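Local coordinates for initiator protein NS1 (Human bocavirus, PDB 4KW3) that probably initiates viral DNA replication by recognising, unwinding and nicking the origin, the nicking belonging to the N-terminal origin-recognition and nuclease domain modelled here, at residues T168-K171 against A172-E175; A135-Y138 against G139-A143; E144-Q147 against R148-L152. All blocks are in the same frame, centred on the assembly; numbering follows the deposited sequence.

All three contacts are local, i to i+4 packing within two consecutive helices of the nickase domain. Contacts 2 and 3 follow each other along helix 134-149, their centres 14 Å apart, and contact 1 lies on helix 160-177, which covers them from outside. Contact 1 meets contact 2 where Leu142 CD1 comes 3.6 Å from Glu173 N, and contact 3 where Leu169 CD1 comes 3.7 Å from Ile145 CG2. Contact 2 is buried: the side chains of Phe137 and Ile141 lie about 10 Å from those of His117 and His115, predicted metal ligands. Contact 1 lies away from the predicted metal site and the nuclease tyrosine.

Contact 1 (T168-K171 against A172-E175); sequences TLKK and AERE
Ala172 opens the second of two successive turns of helix 160-177 with its N-H bonded to Thr168 O at 3.0 Å, and its methyl rests against the carbonyl oxygens of Thr168 and Leu169. Leu142 and Tyr138 of helix 134-149 pack on this methyl. Next comes Glu173, whose backbone N bonds to Leu169 O at 2.9 Å. Its side chain runs out extended beside Ala143 and Ile146 of the same neighbouring helix, and Glu173 OE1 stays 4.5 Å from Lys170 NZ, too far for a salt bridge, though the charges are of opposite sign. Arg174 has its N on Lys170 O, and its long chain then folds back over the preceding turn. The bend at chi3 (-59°) turns the guanidinium so that one face looks at the backbone: Lys170 O stands 3.7 Å above the plane, over its centre, while Arg174 NH2 comes 3.4 Å from Lys171 CA and also brushes Lys171 CB. Glu175 closes the segment. Its N takes Lys171 O in the last of four successive i to i+4 bonds, and its carboxylate is met through OE2 by Lys171, whose chain runs extended to CD and CE before turning at chi4 (-79°). Lys171 NZ then reaches Glu175 OE2 at 3.0 Å, a salt bridge made on the syn side, 27° out of the carboxylate plane. Leu169, meanwhile, points into the interface with Ile145 and Ile146. The chemistry thus splits the helix into two sides, Leu169, Ala172 and Glu173 toward helix 134-149, with Lys171, Arg174 and Glu175 on the outer side. There the Lys171-Glu175 bridge probably balances one charge of each sign, and Lys170 O, facing the guanidinium as well as accepting from Arg174 N, would be expected to ease that group's positive charge.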
ATOM      1  N   THR A 168     -19.266   0.079  -6.900  1.00 59.20           N
ATOM      2  CA  THR A 168     -18.480   1.312  -6.902  1.00 61.58           C
ATOM      3  C   THR A 168     -17.108   1.102  -7.583  1.00 66.10           C
ATOM      4  O   THR A 168     -16.673   1.904  -8.407  1.00 69.00           O
ATOM      5  CB  THR A 168     -18.270   1.824  -5.475  1.00 59.80           C
ATOM      6  OG1 THR A 168     -19.535   2.125  -4.876  1.00 65.28           O
ATOM      7  CG2 THR A 168     -17.393   3.060  -5.474  1.00 52.75           C
ATOM      8  N   LEU A 169     -16.448   0.002  -7.240  1.00 58.31           N
ATOM      9  CA  LEU A 169     -15.194  -0.381  -7.865  1.00 53.89           C
ATOM     10  C   LEU A 169     -15.337  -0.631  -9.372  1.00 58.63           C
ATOM     11  O   LEU A 169     -14.496  -0.204 -10.162  1.00 61.45           O
ATOM     12  CB  LEU A 169     -14.625  -1.624  -7.173  1.00 46.48           C
ATOM     13  CG  LEU A 169     -14.247  -1.439  -5.698  1.00 47.41           C
ATOM     14  CD1 LEU A 169     -13.921  -2.775  -5.068  1.00 45.70           C
ATOM     15  CD2 LEU A 169     -13.079  -0.491  -5.546  1.00 45.48           C
ATOM     16  N   LYS A 170     -16.386  -1.350  -9.764  1.00 55.99           N
ATOM     17  CA  LYS A 170     -16.586  -1.696 -11.166  1.00 55.52           C
ATOM     18  C   LYS A 170     -16.874  -0.456 -12.011  1.00 60.41           C
ATOM     19  O   LYS A 170     -16.463  -0.372 -13.163  1.00 66.28           O
ATOM     20  CB  LYS A 170     -17.701  -2.745 -11.339  1.00 50.85           C
ATOM     21  CG  LYS A 170     -17.333  -4.161 -10.848  1.00 53.84           C
ATOM     22  CD  LYS A 170     -18.348  -5.210 -11.284  1.00 65.36           C
ATOM     23  CE  LYS A 170     -18.125  -5.696 -12.719  1.00 72.06           C
ATOM     24  NZ  LYS A 170     -16.874  -6.530 -12.819  1.00 78.92           N
ATOM     25  N   LYS A 171     -17.579   0.503 -11.430  1.00 57.39           N
ATOM     26  CA  LYS A 171     -17.889   1.741 -12.122  1.00 60.20           C
ATOM     27  C   LYS A 171     -16.606   2.546 -12.310  1.00 63.74           C
ATOM     28  O   LYS A 171     -16.328   3.065 -13.401  1.00 58.40           O
ATOM     29  CB  LYS A 171     -18.932   2.534 -11.333  1.00 58.39           C
ATOM     30  CG  LYS A 171     -19.247   3.891 -11.895  1.00 67.99           C
ATOM     31  CD  LYS A 171     -20.402   4.527 -11.134  1.00 79.95           C
ATOM     32  CE  LYS A 171     -20.562   6.003 -11.481  1.00 86.81           C
ATOM     33  NZ  LYS A 171     -19.566   6.853 -10.764  1.00 89.78           N
ATOM     34  N   ALA A 172     -15.825   2.630 -11.236  1.00 55.90           N
ATOM     35  CA  ALA A 172     -14.529   3.294 -11.272  1.00 55.09           C
ATOM     36  C   ALA A 172     -13.635   2.669 -12.333  1.00 56.88           C
ATOM     37  O   ALA A 172     -12.899   3.371 -13.039  1.00 60.35           O
ATOM     38  CB  ALA A 172     -13.851   3.211  -9.905  1.00 39.83           C
ATOM     39  N   GLU A 173     -13.713   1.346 -12.438  1.00 51.92           N
ATOM     40  CA  GLU A 173     -12.911   0.601 -13.390  1.00 51.76           C
ATOM     41  C   GLU A 173     -13.312   0.941 -14.822  1.00 56.64           C
ATOM     42  O   GLU A 173     -12.462   1.014 -15.708  1.00 59.45           O
ATOM     43  CB  GLU A 173     -13.032  -0.903 -13.147  1.00 52.63           C
ATOM     44  CG  GLU A 173     -12.222  -1.720 -14.131  1.00 58.73           C
ATOM     45  CD  GLU A 173     -12.468  -3.205 -14.026  1.00 67.74           C
ATOM     46  OE1 GLU A 173     -13.638  -3.622 -13.807  1.00 69.60           O
ATOM     47  OE2 GLU A 173     -11.476  -3.949 -14.179  1.00 68.65           O
ATOM     48  N   ARG A 174     -14.609   1.123 -15.046  1.00 64.08           N
ATOM     49  CA  ARG A 174     -15.108   1.468 -16.370  1.00 72.22           C
ATOM     50  C   ARG A 174     -14.617   2.851 -16.763  1.00 67.83           C
ATOM     51  O   ARG A 174     -14.173   3.074 -17.899  1.00 63.68           O
ATOM     52  CB  ARG A 174     -16.638   1.403 -16.424  1.00 72.64           C
ATOM     53  CG  ARG A 174     -17.180   0.019 -16.722  1.00 71.67           C
ATOM     54  CD  ARG A 174     -18.681   0.038 -16.968  1.00 80.25           C
ATOM     55  NE  ARG A 174     -19.417   0.560 -15.820  1.00 85.99           N
ATOM     56  CZ  ARG A 174     -19.849  -0.190 -14.809  1.00 88.71           C
ATOM     57  NH1 ARG A 174     -19.604  -1.498 -14.801  1.00 86.68           N
ATOM     58  NH2 ARG A 174     -20.515   0.368 -13.800  1.00 85.10           N
ATOM     59  N   GLU A 175     -14.706   3.771 -15.808  1.00 62.97           N
ATOM     60  CA  GLU A 175     -14.249   5.137 -16.007  1.00 63.16           C
ATOM     61  C   GLU A 175     -12.753   5.205 -16.255  1.00 65.11           C
ATOM     62  O   GLU A 175     -12.293   6.032 -17.039  1.00 72.21           O
ATOM     63  CB  GLU A 175     -14.622   5.994 -14.808  1.00 56.96           C
ATOM     64  CG  GLU A 175     -16.112   6.091 -14.592  1.00 66.87           C
ATOM     65  CD  GLU A 175     -16.468   6.752 -13.272  1.00 85.58           C
ATOM     66  OE1 GLU A 175     -15.542   7.023 -12.461  1.00 81.08           O
ATOM     67  OE2 GLU A 175     -17.678   7.006 -13.059  1.00 95.85           O
TER

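Contact 2 (A135-Y138 against G139-A143); sequences AQFY and GLILA
Tyr138 carries its ring trans to its own backbone N (chi1 -170°), and Leu142, one turn later, sets CG opposite its carbonyl carbon (chi1 -69°); the two settings bring Leu142 CD1 over one face of the tyrosine ring. The methyl lies 3.7 Å from the ring centroid, 16° off the normal, a CH-pi contact in which CD1 sits closest to CE2. The phenol ring also packs on Ala176 of helix 160-177. One residue back, Phe137 meets Ile141 obliquely, its CE1 4.0 Å from Ile141 CD1. This pair looks toward the centre of the nickase fold: Phe137 packs edge-to-face with Tyr18 and, like Ile141, touches Met185, both on strands of the central sheet, while helix 74-94 covers the flank through Ala85, Thr86 and Leu89. The sheet includes the strand bearing His115-Cys116-His117 (RCR-2), a histidine-hydrophobe-histidine (HUH) motif of rolling-circle nucleases, predicted to bind a divalent metal. Beneath these side chains the backbone is regular alpha helix: Gly139 N bonds to Ala135 O at 2.9 Å, Leu140 N to Gln136 O at 3.0 Å, and Ile141 N to Phe137 O. Leu142 N completes the turn on Tyr138 O.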
ATOM      1  N   ALA A 135      -4.469   6.601 -15.493  1.00 40.22           N
ATOM      2  CA  ALA A 135      -5.763   5.927 -15.633  1.00 47.35           C
ATOM      3  C   ALA A 135      -5.612   4.419 -15.872  1.00 51.19           C
ATOM      4  O   ALA A 135      -6.325   3.600 -15.277  1.00 56.40           O
ATOM      5  CB  ALA A 135      -6.591   6.571 -16.735  1.00 41.36           C
ATOM      6  N   GLN A 136      -4.673   4.070 -16.738  1.00 44.04           N
ATOM      7  CA  GLN A 136      -4.373   2.687 -17.040  1.00 43.00           C
ATOM      8  C   GLN A 136      -3.956   1.958 -15.761  1.00 46.76           C
ATOM      9  O   GLN A 136      -4.450   0.867 -15.468  1.00 53.89           O
ATOM     10  CB  GLN A 136      -3.262   2.637 -18.088  1.00 41.30           C
ATOM     11  CG  GLN A 136      -2.784   1.265 -18.487  1.00 66.53           C
ATOM     12  CD  GLN A 136      -1.474   1.304 -19.266  1.00 63.79           C
ATOM     13  OE1 GLN A 136      -0.807   2.340 -19.340  1.00 62.13           O
ATOM     14  NE2 GLN A 136      -1.124   0.182 -19.886  1.00 59.89           N
ATOM     15  N   PHE A 137      -3.058   2.583 -15.003  1.00 38.71           N
ATOM     16  CA  PHE A 137      -2.540   2.024 -13.764  1.00 39.74           C
ATOM     17  C   PHE A 137      -3.696   1.841 -12.785  1.00 39.80           C
ATOM     18  O   PHE A 137      -3.832   0.786 -12.162  1.00 41.15           O
ATOM     19  CB  PHE A 137      -1.466   2.945 -13.178  1.00 44.10           C
ATOM     20  CG  PHE A 137      -0.539   2.269 -12.192  1.00 50.12           C
ATOM     21  CD1 PHE A 137      -0.765   0.959 -11.772  1.00 50.94           C
ATOM     22  CD2 PHE A 137       0.561   2.951 -11.683  1.00 41.92           C
ATOM     23  CE1 PHE A 137       0.094   0.335 -10.865  1.00 41.39           C
ATOM     24  CE2 PHE A 137       1.409   2.345 -10.769  1.00 47.18           C
ATOM     25  CZ  PHE A 137       1.182   1.030 -10.364  1.00 42.95           C
ATOM     26  N   TYR A 138      -4.522   2.876 -12.669  1.00 38.38           N
ATOM     27  CA  TYR A 138      -5.727   2.861 -11.842  1.00 44.52           C
ATOM     28  C   TYR A 138      -6.627   1.670 -12.187  1.00 53.11           C
ATOM     29  O   TYR A 138      -7.130   0.984 -11.292  1.00 57.49           O
ATOM     30  CB  TYR A 138      -6.509   4.159 -12.039  1.00 36.73           C
ATOM     31  CG  TYR A 138      -7.648   4.383 -11.060  1.00 42.37           C
ATOM     32  CD1 TYR A 138      -7.473   4.196  -9.691  1.00 43.38           C
ATOM     33  CD2 TYR A 138      -8.896   4.818 -11.507  1.00 41.44           C
ATOM     34  CE1 TYR A 138      -8.519   4.418  -8.792  1.00 44.47           C
ATOM     35  CE2 TYR A 138      -9.936   5.037 -10.630  1.00 45.04           C
ATOM     36  CZ  TYR A 138      -9.748   4.830  -9.274  1.00 47.71           C
ATOM     37  OH  TYR A 138     -10.794   5.056  -8.415  1.00 48.59           O
ATOM     38  N   GLY A 139      -6.821   1.425 -13.480  1.00 50.70           N
ATOM     39  CA  GLY A 139      -7.699   0.363 -13.924  1.00 39.86           C
ATOM     40  C   GLY A 139      -7.153  -1.020 -13.622  1.00 48.05           C
ATOM     41  O   GLY A 139      -7.880  -1.909 -13.200  1.00 52.12           O
ATOM     42  N   LEU A 140      -5.861  -1.197 -13.836  1.00 44.41           N
ATOM     43  CA  LEU A 140      -5.200  -2.430 -13.490  1.00 44.03           C
ATOM     44  C   LEU A 140      -5.299  -2.701 -11.978  1.00 55.75           C
ATOM     45  O   LEU A 140      -5.487  -3.844 -11.557  1.00 58.17           O
ATOM     46  CB  LEU A 140      -3.742  -2.365 -13.921  1.00 40.11           C
ATOM     47  CG  LEU A 140      -3.479  -2.257 -15.422  1.00 42.69           C
ATOM     48  CD1 LEU A 140      -1.976  -2.127 -15.672  1.00 43.63           C
ATOM     49  CD2 LEU A 140      -4.029  -3.457 -16.133  1.00 41.48           C
ATOM     50  N   ILE A 141      -5.160  -1.652 -11.166  1.00 47.80           N
ATOM     51  CA  ILE A 141      -5.238  -1.808  -9.715  1.00 44.07           C
ATOM     52  C   ILE A 141      -6.627  -2.251  -9.338  1.00 47.80           C
ATOM     53  O   ILE A 141      -6.788  -3.177  -8.545  1.00 44.27           O
ATOM     54  CB  ILE A 141      -4.896  -0.522  -8.951  1.00 39.57           C
ATOM     55  CG1 ILE A 141      -3.382  -0.300  -8.946  1.00 47.16           C
ATOM     56  CG2 ILE A 141      -5.406  -0.589  -7.514  1.00 33.91           C
ATOM     57  CD1 ILE A 141      -2.956   1.084  -8.457  1.00 51.01           C
ATOM     58  N   LEU A 142      -7.626  -1.581  -9.910  1.00 49.19           N
ATOM     59  CA  LEU A 142      -9.023  -1.902  -9.640  1.00 43.66           C
ATOM     60  C   LEU A 142      -9.370  -3.331 -10.062  1.00 51.86           C
ATOM     61  O   LEU A 142     -10.109  -4.024  -9.360  1.00 51.23           O
ATOM     62  CB  LEU A 142      -9.960  -0.890 -10.305  1.00 39.91           C
ATOM     63  CG  LEU A 142      -9.926   0.526  -9.710  1.00 46.17           C
ATOM     64  CD1 LEU A 142     -10.663   1.544 -10.605  1.00 44.86           C
ATOM     65  CD2 LEU A 142     -10.438   0.576  -8.259  1.00 38.43           C
ATOM     66  N   ALA A 143      -8.831  -3.771 -11.199  1.00 47.40           N
ATOM     67  CA  ALA A 143      -9.077  -5.132 -11.680  1.00 52.34           C
ATOM     68  C   ALA A 143      -8.641  -6.169 -10.634  1.00 53.75           C
ATOM     69  O   ALA A 143      -9.365  -7.136 -10.386  1.00 52.25           O
ATOM     70  CB  ALA A 143      -8.408  -5.379 -13.015  1.00 42.11           C
TER

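Contact 3 (E144-Q147 against R148-L152); sequences EIIQ and RCKSL
Arg148 meets the preceding turn through its CB, 3.4 Å from Ile145 O, while its flat guanidinium leads away, so that neither the faces nor the edges of that group take part. The amide of Gln147 likewise stays apart from 148-152; only the root of its chain, CB and CG, lies against Arg148 N. The flat side-chain groups thus play no part in the contact, and the backbone does the joining. Cys149 N bonds to Ile145 O at 2.9 Å, and Arg148 N reaches Glu144 O at 3.0 Å. At Lys150 the bonding grows longer: its N-H is shared between Ile146 O, at 3.3 Å, and Gln147 O, the second bond weak. Residues 144-149 are the last turns of helix 134-149, which lies between helix 74-94 and helix 160-177 in the nickase domain; Lys150 to Leu152 keep helical backbone angles, though the regular pattern of bonds fades there. Ile145 packs against Leu78, Phe22 and Leu38, with Ile145 CG2 4.3 Å from Cys149 SG; the sulfur itself lies close to Ile145 O, and Cys149 also packs on Leu37 of helix 31-38. Lys150 runs alongside Ile146 in the same direction: its chain is extended beyond CG, so Lys150 CE passes 4.0 Å from Ile146 CG2, and the aliphatic stem also skirts Ile146 O. The Lys150 side chain also packs on Phe166 of helix 160-177. Farther along, Arg148 O accepts two bonds from Ser151, one from N and one from OG, the hydroxyl bending back (chi1 68°) so that Ser151 OG meets Arg148 O at 2.6 Å in the carbonyl plane.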
ATOM      1  N   GLU A 144      -7.467  -5.959 -10.029  1.00 47.51           N
ATOM      2  CA  GLU A 144      -6.955  -6.850  -8.985  1.00 50.47           C
ATOM      3  C   GLU A 144      -7.804  -6.875  -7.703  1.00 51.25           C
ATOM      4  O   GLU A 144      -8.082  -7.946  -7.158  1.00 54.22           O
ATOM      5  CB  GLU A 144      -5.523  -6.477  -8.608  1.00 41.74           C
ATOM      6  CG  GLU A 144      -4.516  -6.826  -9.646  1.00 47.55           C
ATOM      7  CD  GLU A 144      -4.222  -8.314  -9.713  1.00 60.63           C
ATOM      8  OE1 GLU A 144      -4.669  -9.064  -8.812  1.00 69.40           O
ATOM      9  OE2 GLU A 144      -3.543  -8.728 -10.681  1.00 68.98           O
ATOM     10  N   ILE A 145      -8.197  -5.693  -7.239  1.00 38.95           N
ATOM     11  CA  ILE A 145      -9.060  -5.548  -6.080  1.00 46.01           C
ATOM     12  C   ILE A 145     -10.414  -6.232  -6.310  1.00 56.65           C
ATOM     13  O   ILE A 145     -10.856  -7.045  -5.505  1.00 61.10           O
ATOM     14  CB  ILE A 145      -9.306  -4.058  -5.774  1.00 39.19           C
ATOM     15  CG1 ILE A 145      -8.006  -3.375  -5.347  1.00 39.94           C
ATOM     16  CG2 ILE A 145     -10.380  -3.905  -4.715  1.00 45.69           C
ATOM     17  CD1 ILE A 145      -8.119  -1.875  -5.168  1.00 36.38           C
ATOM     18  N   ILE A 146     -11.045  -5.911  -7.434  1.00 53.22           N
ATOM     19  CA  ILE A 146     -12.329  -6.484  -7.805  1.00 56.45           C
ATOM     20  C   ILE A 146     -12.274  -8.009  -7.814  1.00 55.09           C
ATOM     21  O   ILE A 146     -13.183  -8.671  -7.303  1.00 46.95           O
ATOM     22  CB  ILE A 146     -12.774  -5.927  -9.182  1.00 51.05           C
ATOM     23  CG1 ILE A 146     -13.290  -4.496  -9.007  1.00 47.69           C
ATOM     24  CG2 ILE A 146     -13.838  -6.814  -9.857  1.00 44.97           C
ATOM     25  CD1 ILE A 146     -13.374  -3.717 -10.315  1.00 55.49           C
ATOM     26  N   GLN A 147     -11.203  -8.553  -8.387  1.00 47.72           N
ATOM     27  CA  GLN A 147     -10.998  -9.999  -8.438  1.00 51.71           C
ATOM     28  C   GLN A 147     -10.875 -10.607  -7.029  1.00 56.94           C
ATOM     29  O   GLN A 147     -11.368 -11.715  -6.763  1.00 64.60           O
ATOM     30  CB  GLN A 147      -9.783 -10.337  -9.302  1.00 44.64           C
ATOM     31  CG  GLN A 147      -9.269 -11.742  -9.121  1.00 56.21           C
ATOM     32  CD  GLN A 147      -9.314 -12.549 -10.386  1.00 77.15           C
ATOM     33  OE1 GLN A 147      -8.291 -13.080 -10.817  1.00 86.19           O
ATOM     34  NE2 GLN A 147     -10.499 -12.659 -10.994  1.00 79.21           N
ATOM     35  N   ARG A 148     -10.191  -9.887  -6.145  1.00 45.09           N
ATOM     36  CA  ARG A 148     -10.007 -10.329  -4.772  1.00 49.61           C
ATOM     37  C   ARG A 148     -11.351 -10.324  -4.036  1.00 55.72           C
ATOM     38  O   ARG A 148     -11.656 -11.257  -3.277  1.00 57.24           O
ATOM     39  CB  ARG A 148      -8.981  -9.451  -4.045  1.00 47.09           C
ATOM     40  CG  ARG A 148      -8.829  -9.815  -2.603  1.00 58.37           C
ATOM     41  CD  ARG A 148      -8.153 -11.166  -2.434  1.00 69.42           C
ATOM     42  NE  ARG A 148      -8.630 -11.824  -1.218  1.00 85.59           N
ATOM     43  CZ  ARG A 148      -7.861 -12.463  -0.340  1.00 92.88           C
ATOM     44  NH1 ARG A 148      -6.542 -12.513  -0.500  1.00 87.48           N
ATOM     45  NH2 ARG A 148      -8.421 -13.034   0.723  1.00100.78           N
ATOM     46  N   CYS A 149     -12.161  -9.294  -4.298  1.00 46.91           N
ATOM     47  CA  CYS A 149     -13.512  -9.200  -3.737  1.00 48.99           C
ATOM     48  C   CYS A 149     -14.355 -10.427  -4.016  1.00 54.85           C
ATOM     49  O   CYS A 149     -15.143 -10.853  -3.178  1.00 65.56           O
ATOM     50  CB  CYS A 149     -14.255  -7.984  -4.307  1.00 44.94           C
ATOM     51  SG  CYS A 149     -13.711  -6.411  -3.609  1.00 59.45           S
ATOM     52  N   LYS A 150     -14.185 -10.992  -5.198  1.00 50.68           N
ATOM     53  CA  LYS A 150     -14.981 -12.127  -5.620  1.00 55.27           C
ATOM     54  C   LYS A 150     -14.637 -13.417  -4.854  1.00 58.86           C
ATOM     55  O   LYS A 150     -15.431 -14.358  -4.844  1.00 60.83           O
ATOM     56  CB  LYS A 150     -14.857 -12.317  -7.127  1.00 58.65           C
ATOM     57  CG  LYS A 150     -15.590 -11.260  -7.916  1.00 59.00           C
ATOM     58  CD  LYS A 150     -15.231 -11.379  -9.372  1.00 62.28           C
ATOM     59  CE  LYS A 150     -15.795 -10.236 -10.166  1.00 62.14           C
ATOM     60  NZ  LYS A 150     -15.203 -10.267 -11.518  1.00 62.24           N
ATOM     61  N   SER A 151     -13.448 -13.479  -4.250  1.00 59.72           N
ATOM     62  CA  SER A 151     -13.063 -14.675  -3.487  1.00 64.82           C
ATOM     63  C   SER A 151     -14.008 -14.917  -2.296  1.00 63.99           C
ATOM     64  O   SER A 151     -14.306 -16.073  -1.946  1.00 62.80           O
ATOM     65  CB  SER A 151     -11.606 -14.609  -3.033  1.00 55.57           C
ATOM     66  OG  SER A 151     -11.440 -13.599  -2.067  1.00 70.08           O
ATOM     67  N   LEU A 152     -14.512 -13.824  -1.721  1.00 55.90           N
ATOM     68  CA  LEU A 152     -15.544 -13.897  -0.690  1.00 55.13           C
ATOM     69  C   LEU A 152     -16.742 -14.713  -1.169  1.00 62.29           C
ATOM     70  O   LEU A 152     -17.369 -15.416  -0.383  1.00 67.14           O
ATOM     71  CB  LEU A 152     -16.006 -12.494  -0.295  1.00 50.95           C
ATOM     72  CG  LEU A 152     -17.147 -12.424   0.722  1.00 54.54           C
ATOM     73  CD1 LEU A 152     -16.752 -13.165   1.983  1.00 56.17           C
ATOM     74  CD2 LEU A 152     -17.532 -10.973   1.038  1.00 45.70           C
TER